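Local coordinates for putative outer membrane lipoprotein (Salmonella typhimurium LT2, PDB 2RD1), which is of unknown function but is probably a small lipid-modified protein attached to the bacterial cell envelope, built on an SH3-like fold, at residues Val6-Asn11 / Asp46-Ile51. Residues are numbered along the deposited sequence; the frame is centred on the assembly and turned at random.
Sequences VMTTKN and DVAQLI
Thr8 O takes two backbone N-H groups from the neighbouring strand, one from Ala48 N at 2.6 Å and one from Gln49 N at 3.2 Å. The nearer donor lies in the carbonyl plane, although the N-H...O angle is only 141°; the Gln49 bond is straighter at the hydrogen but more bent at the carbonyl. Two residues, Ala48 and Gln49, thus stand opposite the single Thr8, the signature of a classic beta bulge. Thr8 N returns a bond to Gln49 O, and the methyl of Ala48 sits 3.2 Å (CB) from Thr8 O. On the Val6 side of the bulge the strands pair in regular antiparallel fashion: Val6 N reaches Ile51 O, and Ile51 N donates to Val6 O. Beyond the bulge the register has slipped by one residue, and Lys10 N donates to Asp46 O at 2.8 Å from well above the carbonyl plane. Both strands lie within the DUF903 family region, whose SH3 clan is consistent with an SH3-like fold; strand 4-9 is central in a three-stranded antiparallel sheet, with 47-52 outermost on one side within this chain. Met7, a selenomethionine, carries the apolar side: CG is anti to the backbone N (chi1 176°) and meets Val47 CG1 at 4.0 Å, the side chains crossing at about a right angle. Leu50 instead lies alongside Met7, pointing the same way, and a bend at chi3 sets CE tightly against Leu50 CD1, 3.5 Å away. Pro21 touches both Met7 and Leu50, and Ile42 packs on Val47 and Thr9. Farther out, Asn43 ND2 bonds Asp46 OD2, and Gln13 N bonds Thr9 OG1.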
loop_
_atom_site.group_PDB
_atom_site.type_symbol
_atom_site.label_atom_id
_atom_site.label_comp_id
_atom_site.label_asym_id
_atom_site.label_seq_id
_atom_site.Cartn_x
_atom_site.Cartn_y
_atom_site.Cartn_z
ATOM N N VAL A 6 -1.504 -2.227 4.725
ATOM C CA VAL A 6 -2.833 -1.965 4.213
ATOM C C VAL A 6 -2.828 -0.546 3.687
ATOM O O VAL A 6 -2.528 0.411 4.408
ATOM C CB VAL A 6 -3.906 -2.107 5.297
ATOM C CG1 VAL A 6 -5.260 -1.671 4.744
ATOM C CG2 VAL A 6 -3.957 -3.541 5.774
HETATM N N MSE A 7 -3.155 -0.437 2.409
HETATM C CA MSE A 7 -3.199 0.824 1.700
HETATM C C MSE A 7 -4.638 1.272 1.518
HETATM O O MSE A 7 -5.488 0.491 1.098
HETATM C CB MSE A 7 -2.547 0.643 0.330
HETATM C CG MSE A 7 -2.595 1.856 -0.577
HETATM SE SE MSE A 7 -1.893 1.431 -2.340
HETATM C CE MSE A 7 -0.013 1.614 -1.963
ATOM N N THR A 8 -4.909 2.528 1.841
ATOM C CA THR A 8 -6.238 3.084 1.667
ATOM C C THR A 8 -6.130 4.145 0.581
ATOM O O THR A 8 -5.294 5.043 0.662
ATOM C CB THR A 8 -6.753 3.723 2.955
ATOM O OG1 THR A 8 -6.820 2.719 3.976
ATOM C CG2 THR A 8 -8.154 4.299 2.743
ATOM N N THR A 9 -6.967 4.041 -0.446
ATOM C CA THR A 9 -6.899 5.006 -1.532
ATOM C C THR A 9 -7.857 6.177 -1.363
ATOM O O THR A 9 -8.809 6.127 -0.583
ATOM C CB THR A 9 -7.141 4.324 -2.915
ATOM O OG1 THR A 9 -8.504 3.892 -3.017
ATOM C CG2 THR A 9 -6.204 3.104 -3.079
ATOM N N LYS A 10 -7.577 7.237 -2.105
ATOM C CA LYS A 10 -8.375 8.449 -2.075
ATOM C C LYS A 10 -9.839 8.154 -2.362
ATOM O O LYS A 10 -10.724 8.707 -1.710
ATOM C CB LYS A 10 -7.826 9.446 -3.099
ATOM C CG LYS A 10 -8.514 10.804 -3.088
ATOM C CD LYS A 10 -7.806 11.786 -4.008
ATOM C CE LYS A 10 -8.504 13.133 -4.021
ATOM N NZ LYS A 10 -7.743 14.140 -4.818
ATOM N N ASN A 11 -10.087 7.271 -3.326
ATOM C CA ASN A 11 -11.449 6.904 -3.709
ATOM C C ASN A 11 -12.104 5.866 -2.795
ATOM O O ASN A 11 -13.175 5.347 -3.106
ATOM C CB ASN A 11 -11.483 6.406 -5.157
ATOM C CG ASN A 11 -10.483 5.305 -5.413
ATOM O OD1 ASN A 11 -9.437 5.534 -6.021
ATOM N ND2 ASN A 11 -10.783 4.106 -4.931
ATOM N N ASP A 46 -3.060 9.354 -4.958
ATOM C CA ASP A 46 -4.228 8.514 -4.758
ATOM C C ASP A 46 -4.146 7.645 -3.505
ATOM O O ASP A 46 -5.063 6.872 -3.220
ATOM C CB ASP A 46 -4.437 7.623 -5.978
ATOM C CG ASP A 46 -4.793 8.416 -7.220
ATOM O OD1 ASP A 46 -5.850 9.082 -7.212
ATOM O OD2 ASP A 46 -4.018 8.378 -8.199
ATOM N N VAL A 47 -3.054 7.773 -2.755
ATOM C CA VAL A 47 -2.878 6.992 -1.535
ATOM C C VAL A 47 -3.211 7.820 -0.292
ATOM O O VAL A 47 -2.522 8.793 0.023
ATOM C CB VAL A 47 -1.430 6.472 -1.401
ATOM C CG1 VAL A 47 -1.300 5.637 -0.140
ATOM C CG2 VAL A 47 -1.042 5.654 -2.636
ATOM N N ALA A 48 -4.265 7.419 0.415
ATOM C CA ALA A 48 -4.698 8.121 1.617
ATOM C C ALA A 48 -3.841 7.721 2.813
ATOM O O ALA A 48 -3.292 8.584 3.505
ATOM C CB ALA A 48 -6.169 7.828 1.894
ATOM N N GLN A 49 -3.738 6.415 3.057
ATOM C CA GLN A 49 -2.921 5.909 4.152
ATOM C C GLN A 49 -2.197 4.609 3.818
ATOM O O GLN A 49 -2.649 3.813 3.003
ATOM C CB GLN A 49 -3.766 5.740 5.422
ATOM C CG GLN A 49 -3.802 7.011 6.263
ATOM C CD GLN A 49 -4.712 6.924 7.476
ATOM O OE1 GLN A 49 -5.927 6.738 7.348
ATOM N NE2 GLN A 49 -4.130 7.070 8.662
ATOM N N LEU A 50 -1.046 4.416 4.442
ATOM C CA LEU A 50 -0.238 3.222 4.229
ATOM C C LEU A 50 0.116 2.724 5.620
ATOM O O LEU A 50 1.038 3.228 6.250
ATOM C CB LEU A 50 1.035 3.583 3.478
ATOM C CG LEU A 50 1.545 2.568 2.470
ATOM C CD1 LEU A 50 0.950 2.891 1.108
ATOM C CD2 LEU A 50 3.064 2.635 2.402
ATOM N N ILE A 51 -0.600 1.713 6.087
ATOM C CA ILE A 51 -0.389 1.223 7.439
ATOM C C ILE A 51 0.103 -0.212 7.558
ATOM O O ILE A 51 -0.462 -1.121 6.949
ATOM C CB ILE A 51 -1.695 1.393 8.232
ATOM C CG1 ILE A 51 -2.060 2.889 8.256
ATOM C CG2 ILE A 51 -1.558 0.809 9.640
ATOM C CD1 ILE A 51 -3.435 3.199 8.835
#